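Local coordinates for protein glutathione transferase lambda1 (Populus trichocarpa, PDB 4PQH) that probably catalyses conjugation of glutathione to electrophilic substrates, as a monomeric lambda-class glutathione transferase of the GST fold with thiol-transferase character, at residues A[135-140]-A[180-185]; A[127-132]-A[145-150]; A[98-101]-A[107-110]; A[42-47]-A[171-176]. All blocks are in the same frame, centred on the assembly; numbering follows the deposited sequence.

In the fold
Contact 4 opens first along the chain, on helix 37-48, and closes only at 171-176 on helix 170-190, spanning much of the thioredoxin-like domain and of the helical domain. Contact 3 is nested inside this long loop and closes a short loop at the end of helix 92-102; its L108 and I99 touch I173, V42 and T45 of contact 4. Contact 2, nested too, folds helix 144-154 back on helix 113-137. Contact 1 starts at 135-140, before contact 2 has closed, and ends at 180-185, so it crosses both contact 2 and contact 4. F182 packs on F129, joining contacts 1 and 2, and F129 also reaches Y175 of contact 4.

Contact 1. Residues A[135-140]-A[180-185]; sequences STFKGE and ERFQPA
The ring of F137 points its edge at F182: CE2 lies 3.6 Å from F182 CD1, and that carbon sits close to the plane of the F137 ring. The two rings are tilted 54° to each other with centroids 5.8 Å apart, an oblique aromatic pair that is neither a parallel stack nor a T-shape, while the side chains as wholes run at about a right angle. With its CG beside the backbone N (chi1 -64°), F137 reaches out from near the end of helix 113-137 toward helix 170-190. There the distal end of its ring also meets the methyl of A185, whose CB is 3.6 Å from both F137 CE1 and CZ, so one ring touches residues on successive turns of the partner helix. F182 is the more deeply placed of the two rings and packs as well on S130 and N133 of helix 113-137.

Just beyond F137 that helix ends in a Schellman motif at G139, which has positive phi: G139 N bonds T136 O at 3.0 Å and E140 N bonds S135 O, also at 3.0 Å. T136 OG1 ties the same end to the next helix through A144 N. R181 leads its guanidinium away from F137 to bond Q40 and the carbonyl of T35, next to the glutathione-binding C36. The contact has no hydrogen bond or ion pair and is made chiefly by carbon atoms, so the two helices of the C-terminal domain are joined by apolar contact at a partly buried edge rather than by a directional polar link.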
loop_
_atom_site.group_PDB
_atom_site.type_symbol
_atom_site.label_atom_id
_atom_site.label_comp_id
_atom_site.label_asym_id
_atom_site.label_seq_id
_atom_site.Cartn_x
_atom_site.Cartn_y
_atom_site.Cartn_z
ATOM N N SER A 135 -15.215 -8.431 7.682
ATOM C CA SER A 135 -16.513 -8.982 8.066
ATOM C C SER A 135 -16.529 -10.487 7.845
ATOM O O SER A 135 -17.061 -11.239 8.655
ATOM C CB SER A 135 -17.631 -8.330 7.249
ATOM O OG SER A 135 -18.898 -8.881 7.570
ATOM N N THR A 136 -15.931 -10.925 6.742
ATOM C CA THR A 136 -15.894 -12.341 6.402
ATOM C C THR A 136 -15.008 -13.117 7.368
ATOM O O THR A 136 -15.415 -14.157 7.889
ATOM C CB THR A 136 -15.408 -12.535 4.962
ATOM O OG1 THR A 136 -16.328 -11.895 4.077
ATOM C CG2 THR A 136 -15.323 -14.013 4.613
ATOM N N PHE A 137 -13.811 -12.603 7.627
ATOM C CA PHE A 137 -12.888 -13.255 8.554
ATOM C C PHE A 137 -13.494 -13.380 9.946
ATOM O O PHE A 137 -13.261 -14.365 10.642
ATOM C CB PHE A 137 -11.567 -12.494 8.644
ATOM C CG PHE A 137 -10.806 -12.467 7.361
ATOM C CD1 PHE A 137 -10.600 -13.630 6.646
ATOM C CD2 PHE A 137 -10.309 -11.278 6.865
ATOM C CE1 PHE A 137 -9.898 -13.608 5.452
ATOM C CE2 PHE A 137 -9.610 -11.250 5.676
ATOM C CZ PHE A 137 -9.411 -12.420 4.975
ATOM N N LYS A 138 -14.266 -12.375 10.346
ATOM C CA LYS A 138 -14.863 -12.353 11.683
ATOM C C LYS A 138 -16.156 -13.159 11.764
ATOM O O LYS A 138 -16.720 -13.323 12.845
ATOM C CB LYS A 138 -15.110 -10.908 12.125
ATOM C CG LYS A 138 -13.832 -10.135 12.409
ATOM C CD LYS A 138 -14.107 -8.732 12.921
ATOM C CE LYS A 138 -14.775 -7.850 11.880
ATOM N NZ LYS A 138 -15.062 -6.490 12.427
ATOM N N GLY A 139 -16.621 -13.670 10.631
ATOM C CA GLY A 139 -17.828 -14.479 10.597
ATOM C C GLY A 139 -19.125 -13.695 10.713
ATOM O O GLY A 139 -20.190 -14.268 10.939
ATOM N N GLU A 140 -19.043 -12.379 10.570
ATOM C CA GLU A 140 -20.220 -11.525 10.687
ATOM C C GLU A 140 -21.138 -11.628 9.477
ATOM O O GLU A 140 -22.349 -11.772 9.609
ATOM C CB GLU A 140 -19.807 -10.071 10.854
ATOM C CG GLU A 140 -18.934 -9.810 12.045
ATOM C CD GLU A 140 -18.428 -8.384 12.059
ATOM O OE1 GLU A 140 -18.770 -7.620 11.125
ATOM O OE2 GLU A 140 -17.708 -8.022 13.010
ATOM N N GLU A 180 -2.887 -9.035 -1.123
ATOM C CA GLU A 180 -1.785 -9.892 -0.687
ATOM C C GLU A 180 -2.116 -10.621 0.613
ATOM O O GLU A 180 -1.739 -11.769 0.800
ATOM C CB GLU A 180 -0.522 -9.046 -0.497
ATOM C CG GLU A 180 0.658 -9.759 0.120
ATOM C CD GLU A 180 1.846 -8.836 0.332
ATOM O OE1 GLU A 180 2.131 -8.016 -0.566
ATOM O OE2 GLU A 180 2.506 -8.930 1.387
ATOM N N ARG A 181 -2.822 -9.944 1.512
ATOM C CA ARG A 181 -3.169 -10.533 2.800
ATOM C C ARG A 181 -4.486 -11.300 2.738
ATOM O O ARG A 181 -4.598 -12.390 3.302
ATOM C CB ARG A 181 -3.217 -9.449 3.875
ATOM C CG ARG A 181 -1.837 -8.959 4.277
ATOM C CD ARG A 181 -1.877 -7.534 4.800
ATOM N NE ARG A 181 -0.569 -7.106 5.289
ATOM C CZ ARG A 181 0.438 -6.730 4.509
ATOM N NH1 ARG A 181 0.292 -6.726 3.190
ATOM N NH2 ARG A 181 1.592 -6.358 5.049
ATOM N N PHE A 182 -5.476 -10.749 2.040
ATOM C CA PHE A 182 -6.800 -11.364 2.018
ATOM C C PHE A 182 -6.815 -12.669 1.239
ATOM O O PHE A 182 -7.538 -13.604 1.597
ATOM C CB PHE A 182 -7.866 -10.424 1.446
ATOM C CG PHE A 182 -8.054 -9.144 2.224
ATOM C CD1 PHE A 182 -7.664 -9.042 3.555
ATOM C CD2 PHE A 182 -8.633 -8.040 1.617
ATOM C CE1 PHE A 182 -7.855 -7.852 4.266
ATOM C CE2 PHE A 182 -8.822 -6.862 2.310
ATOM C CZ PHE A 182 -8.431 -6.763 3.641
ATOM N N GLN A 183 -6.031 -12.739 0.166
ATOM C CA GLN A 183 -6.043 -13.942 -0.666
ATOM C C GLN A 183 -5.685 -15.231 0.100
ATOM O O GLN A 183 -6.486 -16.167 0.122
ATOM C CB GLN A 183 -5.188 -13.780 -1.925
ATOM C CG GLN A 183 -5.172 -15.044 -2.783
ATOM C CD GLN A 183 -4.446 -14.877 -4.098
ATOM O OE1 GLN A 183 -3.604 -14.000 -4.256
ATOM N NE2 GLN A 183 -4.786 -15.718 -5.056
ATOM N N PRO A 184 -4.497 -15.284 0.739
ATOM C CA PRO A 184 -4.165 -16.525 1.445
ATOM C C PRO A 184 -5.053 -16.746 2.664
ATOM O O PRO A 184 -5.323 -17.898 3.009
ATOM C CB PRO A 184 -2.702 -16.309 1.869
ATOM C CG PRO A 184 -2.517 -14.834 1.887
ATOM C CD PRO A 184 -3.379 -14.321 0.776
ATOM N N ALA A 185 -5.512 -15.675 3.306
ATOM C CA ALA A 185 -6.343 -15.848 4.492
ATOM C C ALA A 185 -7.711 -16.422 4.139
ATOM O O ALA A 185 -8.234 -17.284 4.845
ATOM C CB ALA A 185 -6.477 -14.541 5.246
#

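Contact 2. Residues A[127-132]-A[145-150]; sequences GSFSKA and GAAFDY
The backbone bond from D149 N to G145 O, 2.8 Å long, closes the turn of helix 144-154 that presses A147 and F148 against F129 and A132. A matching bond from A132 N to S128 O, 2.9 Å, sets the opposing turn of helix 113-137. The two short helical segments run antiparallel, their axes 9.1 Å apart and their directions 148° from one another. The backbones come nearest at F129 and A147; beside them A132 CB meets A147 CB at 3.7 Å, small side chains that let the backbones come close.

Next to this seam F129 and F148 form a T-shaped pair. F129 presents its edge, with CE1 over the centre of the F148 face and CZ 3.5 Å from F148 CZ; the planes stand at 76° and the centroids are 5.1 Å apart. F129 CG lies anti to the backbone N (chi1 -178°), which carries the ring out from its helix to the flank of helix 144-154, while CD1 of the same ring rests 3.9 Å from A147 CB. One ring therefore bridges from the alanine to the phenylalanine that follows it. F129 also makes an edge-to-face pair with Y175 of helix 170-190, and F148 touches L186 there, so this pair of rings fills the space between three helices of the GST C-terminal bundle.

D149, exposed, makes a salt bridge to R198, a residue that F148 also touches. The side-chain contacts are ring carbons and methyls, with no hydrogen bond between the segments, and the edge-on approach sets the weakly positive ring hydrogens of F129 against the electron-rich face of F148.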
loop_
_atom_site.group_PDB
_atom_site.type_symbol
_atom_site.label_atom_id
_atom_site.label_comp_id
_atom_site.label_asym_id
_atom_site.label_seq_id
_atom_site.Cartn_x
_atom_site.Cartn_y
_atom_site.Cartn_z
ATOM N N GLY A 127 -12.068 1.421 1.667
ATOM C CA GLY A 127 -12.621 1.165 2.990
ATOM C C GLY A 127 -13.630 0.033 2.984
ATOM O O GLY A 127 -13.578 -0.863 3.835
ATOM N N SER A 128 -14.557 0.077 2.031
ATOM C CA SER A 128 -15.581 -0.956 1.893
ATOM C C SER A 128 -14.948 -2.297 1.592
ATOM O O SER A 128 -15.398 -3.329 2.080
ATOM C CB SER A 128 -16.564 -0.599 0.775
ATOM O OG SER A 128 -17.152 0.673 0.989
ATOM N N PHE A 129 -13.904 -2.282 0.770
ATOM C CA PHE A 129 -13.209 -3.503 0.409
ATOM C C PHE A 129 -12.617 -4.188 1.644
ATOM O O PHE A 129 -12.792 -5.392 1.852
ATOM C CB PHE A 129 -12.113 -3.192 -0.611
ATOM C CG PHE A 129 -11.375 -4.405 -1.091
ATOM C CD1 PHE A 129 -12.006 -5.347 -1.895
ATOM C CD2 PHE A 129 -10.053 -4.609 -0.727
ATOM C CE1 PHE A 129 -11.315 -6.469 -2.348
ATOM C CE2 PHE A 129 -9.357 -5.725 -1.177
ATOM C CZ PHE A 129 -9.994 -6.656 -1.983
ATOM N N SER A 130 -11.905 -3.420 2.460
ATOM C CA SER A 130 -11.358 -3.941 3.710
ATOM C C SER A 130 -12.452 -4.405 4.667
ATOM O O SER A 130 -12.359 -5.482 5.266
ATOM C CB SER A 130 -10.488 -2.882 4.394
ATOM O OG SER A 130 -9.159 -2.937 3.916
ATOM N N LYS A 131 -13.496 -3.596 4.793
ATOM C CA LYS A 131 -14.586 -3.918 5.707
ATOM C C LYS A 131 -15.264 -5.230 5.314
ATOM O O LYS A 131 -15.523 -6.072 6.161
ATOM C CB LYS A 131 -15.588 -2.766 5.759
ATOM C CG LYS A 131 -16.692 -2.949 6.767
ATOM C CD LYS A 131 -17.385 -1.633 7.054
ATOM C CE LYS A 131 -18.550 -1.856 7.982
ATOM N NZ LYS A 131 -19.095 -0.594 8.571
ATOM N N ALA A 132 -15.497 -5.420 4.019
ATOM C CA ALA A 132 -16.122 -6.640 3.520
ATOM C C ALA A 132 -15.283 -7.877 3.841
ATOM O O ALA A 132 -15.805 -8.917 4.278
ATOM C CB ALA A 132 -16.339 -6.540 2.023
ATOM N N GLY A 145 -16.813 -12.240 -1.205
ATOM C CA GLY A 145 -17.141 -12.564 -2.585
ATOM C C GLY A 145 -17.673 -11.368 -3.350
ATOM O O GLY A 145 -17.221 -11.083 -4.461
ATOM N N ALA A 146 -18.619 -10.653 -2.751
ATOM C CA ALA A 146 -19.187 -9.460 -3.369
ATOM C C ALA A 146 -18.119 -8.400 -3.593
ATOM O O ALA A 146 -18.126 -7.705 -4.608
ATOM C CB ALA A 146 -20.302 -8.906 -2.508
ATOM N N ALA A 147 -17.186 -8.291 -2.656
ATOM C CA ALA A 147 -16.118 -7.306 -2.764
ATOM C C ALA A 147 -15.190 -7.653 -3.917
ATOM O O ALA A 147 -14.789 -6.783 -4.706
ATOM C CB ALA A 147 -15.344 -7.220 -1.458
ATOM N N PHE A 148 -14.849 -8.929 -4.032
ATOM C CA PHE A 148 -13.984 -9.338 -5.133
ATOM C C PHE A 148 -14.716 -9.341 -6.471
ATOM O O PHE A 148 -14.088 -9.179 -7.521
ATOM C CB PHE A 148 -13.278 -10.664 -4.832
ATOM C CG PHE A 148 -12.081 -10.509 -3.939
ATOM C CD1 PHE A 148 -10.879 -10.048 -4.464
ATOM C CD2 PHE A 148 -12.157 -10.783 -2.578
ATOM C CE1 PHE A 148 -9.767 -9.885 -3.660
ATOM C CE2 PHE A 148 -11.039 -10.625 -1.763
ATOM C CZ PHE A 148 -9.845 -10.170 -2.309
ATOM N N ASP A 149 -16.033 -9.497 -6.442
ATOM C CA ASP A 149 -16.850 -9.300 -7.638
ATOM C C ASP A 149 -16.755 -7.850 -8.116
ATOM O O ASP A 149 -16.637 -7.583 -9.324
ATOM C CB ASP A 149 -18.310 -9.660 -7.371
ATOM C CG ASP A 149 -18.539 -11.144 -7.292
ATOM O OD1 ASP A 149 -17.635 -11.918 -7.678
ATOM O OD2 ASP A 149 -19.639 -11.534 -6.849
ATOM N N TYR A 150 -16.781 -6.910 -7.178
ATOM C CA TYR A 150 -16.649 -5.499 -7.520
ATOM C C TYR A 150 -15.297 -5.248 -8.189
ATOM O O TYR A 150 -15.208 -4.542 -9.196
ATOM C CB TYR A 150 -16.809 -4.617 -6.277
ATOM C CG TYR A 150 -16.784 -3.137 -6.580
ATOM C CD1 TYR A 150 -15.581 -2.449 -6.676
ATOM C CD2 TYR A 150 -17.963 -2.429 -6.779
ATOM C CE1 TYR A 150 -15.550 -1.095 -6.962
ATOM C CE2 TYR A 150 -17.944 -1.074 -7.059
ATOM C CZ TYR A 150 -16.733 -0.412 -7.152
ATOM O OH TYR A 150 -16.708 0.937 -7.436
#

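Contact 3. Residues A[98-101]-A[107-110]; sequences YIDS and SLFP
D100 joins the last turns of helix 92-102 to L108 and F109 in the loop that follows. Ahead of it, Y98 faces elsewhere, stacking on H102 with K89 over its ring, and I99 is buried against V42 and T45 of helix 37-48. D100 itself points at the loop: a chi1 of -173° throws its carboxylate off the helix toward the chain returning at 107-110. D100 OD1 takes the amide of L108, N to OD1 2.8 Å at an N-H...O angle of 158°, on the syn side and 24° out of the carboxylate plane; K49 NZ makes a salt bridge to the same oxygen, so two donors grip it.

This is the linker of the GST fold, where the chain leaves the thioredoxin-like domain and heads for the first long helix of the helical domain, 113-137. The second oxygen, D100 OD2, lies 3.5 Å from F109 CB and takes a hydrogen from a water at 2.8 Å, and that water also bonds S107 OG at 2.7 Å. Replacing D100 by an alanine would probably take this acceptor from the L108 amide and leave K49 without its carboxylate mate, with the loop held here mainly by the backbone bonds of L108 to L170. L108 CB lies 3.5 Å from D100 OD1, while the rest of its side chain packs on T45 and C48.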
loop_
_atom_site.group_PDB
_atom_site.type_symbol
_atom_site.label_atom_id
_atom_site.label_comp_id
_atom_site.label_asym_id
_atom_site.label_seq_id
_atom_site.Cartn_x
_atom_site.Cartn_y
_atom_site.Cartn_z
ATOM N N TYR A 98 1.104 11.939 -2.873
ATOM C CA TYR A 98 2.102 12.958 -2.596
ATOM C C TYR A 98 3.475 12.571 -3.142
ATOM O O TYR A 98 4.123 13.368 -3.827
ATOM C CB TYR A 98 2.173 13.235 -1.088
ATOM C CG TYR A 98 3.205 14.282 -0.750
ATOM C CD1 TYR A 98 2.885 15.633 -0.774
ATOM C CD2 TYR A 98 4.508 13.920 -0.430
ATOM C CE1 TYR A 98 3.837 16.592 -0.481
ATOM C CE2 TYR A 98 5.459 14.865 -0.137
ATOM C CZ TYR A 98 5.121 16.199 -0.158
ATOM O OH TYR A 98 6.073 17.142 0.146
ATOM N N ILE A 99 3.918 11.351 -2.857
ATOM C CA ILE A 99 5.206 10.894 -3.362
ATOM C C ILE A 99 5.217 10.887 -4.888
ATOM O O ILE A 99 6.188 11.316 -5.516
ATOM C CB ILE A 99 5.585 9.509 -2.793
ATOM C CG1 ILE A 99 5.956 9.657 -1.316
ATOM C CG2 ILE A 99 6.748 8.901 -3.589
ATOM C CD1 ILE A 99 6.257 8.356 -0.627
ATOM N N ASP A 100 4.115 10.443 -5.477
ATOM C CA ASP A 100 4.025 10.369 -6.926
ATOM C C ASP A 100 4.232 11.731 -7.578
ATOM O O ASP A 100 4.780 11.818 -8.680
ATOM C CB ASP A 100 2.674 9.794 -7.342
ATOM C CG ASP A 100 2.584 9.531 -8.832
ATOM O OD1 ASP A 100 3.565 9.019 -9.427
ATOM O OD2 ASP A 100 1.516 9.834 -9.407
ATOM N N SER A 101 3.813 12.785 -6.887
ATOM C CA SER A 101 3.775 14.121 -7.460
ATOM C C SER A 101 4.842 15.065 -6.924
ATOM O O SER A 101 4.835 16.248 -7.251
ATOM C CB SER A 101 2.387 14.736 -7.280
ATOM O OG SER A 101 2.094 14.928 -5.912
ATOM N N SER A 107 5.789 8.404 -13.666
ATOM C CA SER A 107 4.496 8.811 -13.134
ATOM C C SER A 107 3.611 7.602 -12.925
ATOM O O SER A 107 3.485 6.757 -13.815
ATOM C CB SER A 107 3.792 9.769 -14.098
ATOM O OG SER A 107 2.459 10.016 -13.665
ATOM N N LEU A 108 2.977 7.534 -11.755
ATOM C CA LEU A 108 2.076 6.431 -11.446
ATOM C C LEU A 108 0.605 6.850 -11.452
ATOM O O LEU A 108 -0.236 6.218 -10.814
ATOM C CB LEU A 108 2.463 5.805 -10.101
ATOM C CG LEU A 108 3.903 5.285 -10.052
ATOM C CD1 LEU A 108 4.253 4.850 -8.637
ATOM C CD2 LEU A 108 4.115 4.138 -11.024
ATOM N N PHE A 109 0.283 7.921 -12.167
ATOM C CA PHE A 109 -1.113 8.339 -12.260
ATOM C C PHE A 109 -1.363 8.945 -13.639
ATOM O O PHE A 109 -0.621 9.832 -14.071
ATOM C CB PHE A 109 -1.457 9.324 -11.139
ATOM C CG PHE A 109 -2.898 9.266 -10.696
ATOM C CD1 PHE A 109 -3.424 8.098 -10.154
ATOM C CD2 PHE A 109 -3.718 10.368 -10.809
ATOM C CE1 PHE A 109 -4.745 8.037 -9.734
ATOM C CE2 PHE A 109 -5.039 10.316 -10.396
ATOM C CZ PHE A 109 -5.554 9.148 -9.853
ATOM N N PRO A 110 -2.403 8.465 -14.338
ATOM C CA PRO A 110 -2.654 8.891 -15.720
ATOM C C PRO A 110 -3.244 10.280 -15.798
ATOM O O PRO A 110 -3.823 10.765 -14.827
ATOM C CB PRO A 110 -3.689 7.884 -16.212
ATOM C CG PRO A 110 -4.448 7.511 -14.974
ATOM C CD PRO A 110 -3.418 7.507 -13.861
HETATM O O HOH W 1 2.416 11.474 -11.446
#

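Contact 4. Residues A[42-47]-A[171-176]; sequences VWITRN and VDIAYA
I173 and I44 meet at the interdomain interface of the GST fold, where helix 37-48 of the thioredoxin-like domain lies against helix 170-190 of the helical domain. The short segments run at 139°, their axes 9.4 Å apart. S169 and D172 cap the start of helix 170-190: D172 OD2 accepts S169 N and S169 OG accepts V171 N, resembling the N-capping box of GSTs. I173 follows directly after D172.

The tight part is a cluster round I173. With chi1 at -65° its CG1 sits beside the backbone N and CG2 is left to face helix 37-48, 3.8 Å from I44 CG2 and 3.5 Å from T45 OG1. The two isoleucines slide past each other in opposite directions, branch beside branch, while T45 crosses I173 at about a right angle. Farther along, I173 CD1 meets L108 CD1. Replacing I173 by an alanine would take away these branches and is likely to open a gap between I44, T45 and L108 in the middle of the protein.

The looser part lies one turn on, at A176: its CB is 4.4 Å from I44 CD1, and the alanine is covered instead by W204 and M208. Neither side faces solvent, since every touching residue is buried. T45 OG1, though pressed against a methyl, is satisfied within its own helix, where it bonds the carbonyl oxygen of R41.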
loop_
_atom_site.group_PDB
_atom_site.type_symbol
_atom_site.label_atom_id
_atom_site.label_comp_id
_atom_site.label_asym_id
_atom_site.label_seq_id
_atom_site.Cartn_x
_atom_site.Cartn_y
_atom_site.Cartn_z
ATOM N N VAL A 42 2.944 2.725 0.619
ATOM C CA VAL A 42 3.849 3.845 0.411
ATOM C C VAL A 42 5.248 3.346 0.059
ATOM O O VAL A 42 5.942 3.918 -0.786
ATOM C CB VAL A 42 3.883 4.770 1.658
ATOM C CG1 VAL A 42 4.583 6.068 1.322
ATOM C CG2 VAL A 42 2.458 5.073 2.126
ATOM N N TRP A 43 5.644 2.252 0.691
ATOM C CA TRP A 43 6.905 1.594 0.392
ATOM C C TRP A 43 6.937 1.136 -1.081
ATOM O O TRP A 43 7.941 1.328 -1.787
ATOM C CB TRP A 43 7.067 0.421 1.351
ATOM C CG TRP A 43 8.331 -0.366 1.253
ATOM C CD1 TRP A 43 9.411 -0.132 0.447
ATOM C CD2 TRP A 43 8.640 -1.540 2.009
ATOM N NE1 TRP A 43 10.376 -1.096 0.665
ATOM C CE2 TRP A 43 9.921 -1.970 1.617
ATOM C CE3 TRP A 43 7.954 -2.264 2.991
ATOM C CZ2 TRP A 43 10.528 -3.102 2.165
ATOM C CZ3 TRP A 43 8.558 -3.389 3.533
ATOM C CH2 TRP A 43 9.832 -3.795 3.119
ATOM N N ILE A 44 5.844 0.537 -1.551
ATOM C CA ILE A 44 5.738 0.137 -2.959
ATOM C C ILE A 44 5.876 1.353 -3.865
ATOM O O ILE A 44 6.568 1.296 -4.885
ATOM C CB ILE A 44 4.398 -0.568 -3.270
ATOM C CG1 ILE A 44 4.273 -1.885 -2.506
ATOM C CG2 ILE A 44 4.297 -0.827 -4.775
ATOM C CD1 ILE A 44 2.836 -2.351 -2.369
ATOM N N THR A 45 5.229 2.455 -3.511
ATOM C CA THR A 45 5.301 3.672 -4.324
ATOM C C THR A 45 6.736 4.169 -4.458
ATOM O O THR A 45 7.213 4.446 -5.560
ATOM C CB THR A 45 4.376 4.766 -3.775
ATOM O OG1 THR A 45 3.035 4.265 -3.755
ATOM C CG2 THR A 45 4.418 6.002 -4.677
ATOM N N ARG A 46 7.436 4.250 -3.337
ATOM C CA ARG A 46 8.857 4.564 -3.309
ATOM C C ARG A 46 9.658 3.689 -4.264
ATOM O O ARG A 46 10.403 4.194 -5.105
ATOM C CB ARG A 46 9.376 4.410 -1.875
ATOM C CG ARG A 46 10.893 4.283 -1.708
ATOM C CD ARG A 46 11.178 3.821 -0.274
ATOM N NE ARG A 46 12.582 3.792 0.130
ATOM C CZ ARG A 46 13.338 2.694 0.141
ATOM N NH1 ARG A 46 12.845 1.536 -0.282
ATOM N NH2 ARG A 46 14.593 2.754 0.564
ATOM N N ASN A 47 9.478 2.375 -4.171
ATOM C CA ASN A 47 10.261 1.468 -4.995
ATOM C C ASN A 47 9.919 1.585 -6.467
ATOM O O ASN A 47 10.810 1.568 -7.314
ATOM C CB ASN A 47 10.047 0.027 -4.564
ATOM C CG ASN A 47 10.665 -0.286 -3.213
ATOM O OD1 ASN A 47 11.213 0.585 -2.533
ATOM N ND2 ASN A 47 10.579 -1.547 -2.822
ATOM N N VAL A 171 -3.556 3.117 -8.127
ATOM C CA VAL A 171 -4.721 2.342 -7.705
ATOM C C VAL A 171 -4.330 0.889 -7.440
ATOM O O VAL A 171 -4.763 0.279 -6.455
ATOM C CB VAL A 171 -5.885 2.390 -8.730
ATOM C CG1 VAL A 171 -7.097 1.628 -8.189
ATOM C CG2 VAL A 171 -6.271 3.822 -9.050
ATOM N N ASP A 172 -3.502 0.329 -8.314
ATOM C CA ASP A 172 -3.034 -1.038 -8.114
ATOM C C ASP A 172 -2.203 -1.128 -6.838
ATOM O O ASP A 172 -2.353 -2.057 -6.043
ATOM C CB ASP A 172 -2.226 -1.496 -9.328
ATOM C CG ASP A 172 -2.957 -1.233 -10.605
ATOM O OD1 ASP A 172 -3.978 -1.904 -10.850
ATOM O OD2 ASP A 172 -2.540 -0.303 -11.326
ATOM N N ILE A 173 -1.345 -0.139 -6.641
ATOM C CA ILE A 173 -0.522 -0.063 -5.444
ATOM C C ILE A 173 -1.366 0.015 -4.152
ATOM O O ILE A 173 -1.042 -0.613 -3.141
ATOM C CB ILE A 173 0.436 1.121 -5.542
ATOM C CG1 ILE A 173 1.424 0.873 -6.689
ATOM C CG2 ILE A 173 1.175 1.329 -4.238
ATOM C CD1 ILE A 173 2.313 2.066 -7.006
ATOM N N ALA A 174 -2.456 0.768 -4.198
ATOM C CA ALA A 174 -3.326 0.904 -3.035
ATOM C C ALA A 174 -3.912 -0.448 -2.618
ATOM O O ALA A 174 -4.015 -0.755 -1.427
ATOM C CB ALA A 174 -4.429 1.896 -3.330
ATOM N N TYR A 175 -4.301 -1.257 -3.593
ATOM C CA TYR A 175 -4.937 -2.543 -3.315
ATOM C C TYR A 175 -3.977 -3.700 -3.062
ATOM O O TYR A 175 -4.333 -4.643 -2.359
ATOM C CB TYR A 175 -5.920 -2.909 -4.432
ATOM C CG TYR A 175 -7.237 -2.186 -4.321
ATOM C CD1 TYR A 175 -8.264 -2.728 -3.573
ATOM C CD2 TYR A 175 -7.445 -0.944 -4.927
ATOM C CE1 TYR A 175 -9.462 -2.081 -3.442
ATOM C CE2 TYR A 175 -8.648 -0.285 -4.801
ATOM C CZ TYR A 175 -9.658 -0.861 -4.054
ATOM O OH TYR A 175 -10.873 -0.233 -3.902
ATOM N N ALA A 176 -2.776 -3.646 -3.639
ATOM C CA ALA A 176 -1.844 -4.771 -3.551
ATOM C C ALA A 176 -1.584 -5.321 -2.134
ATOM O O ALA A 176 -1.650 -6.526 -1.940
ATOM C CB ALA A 176 -0.528 -4.486 -4.299
#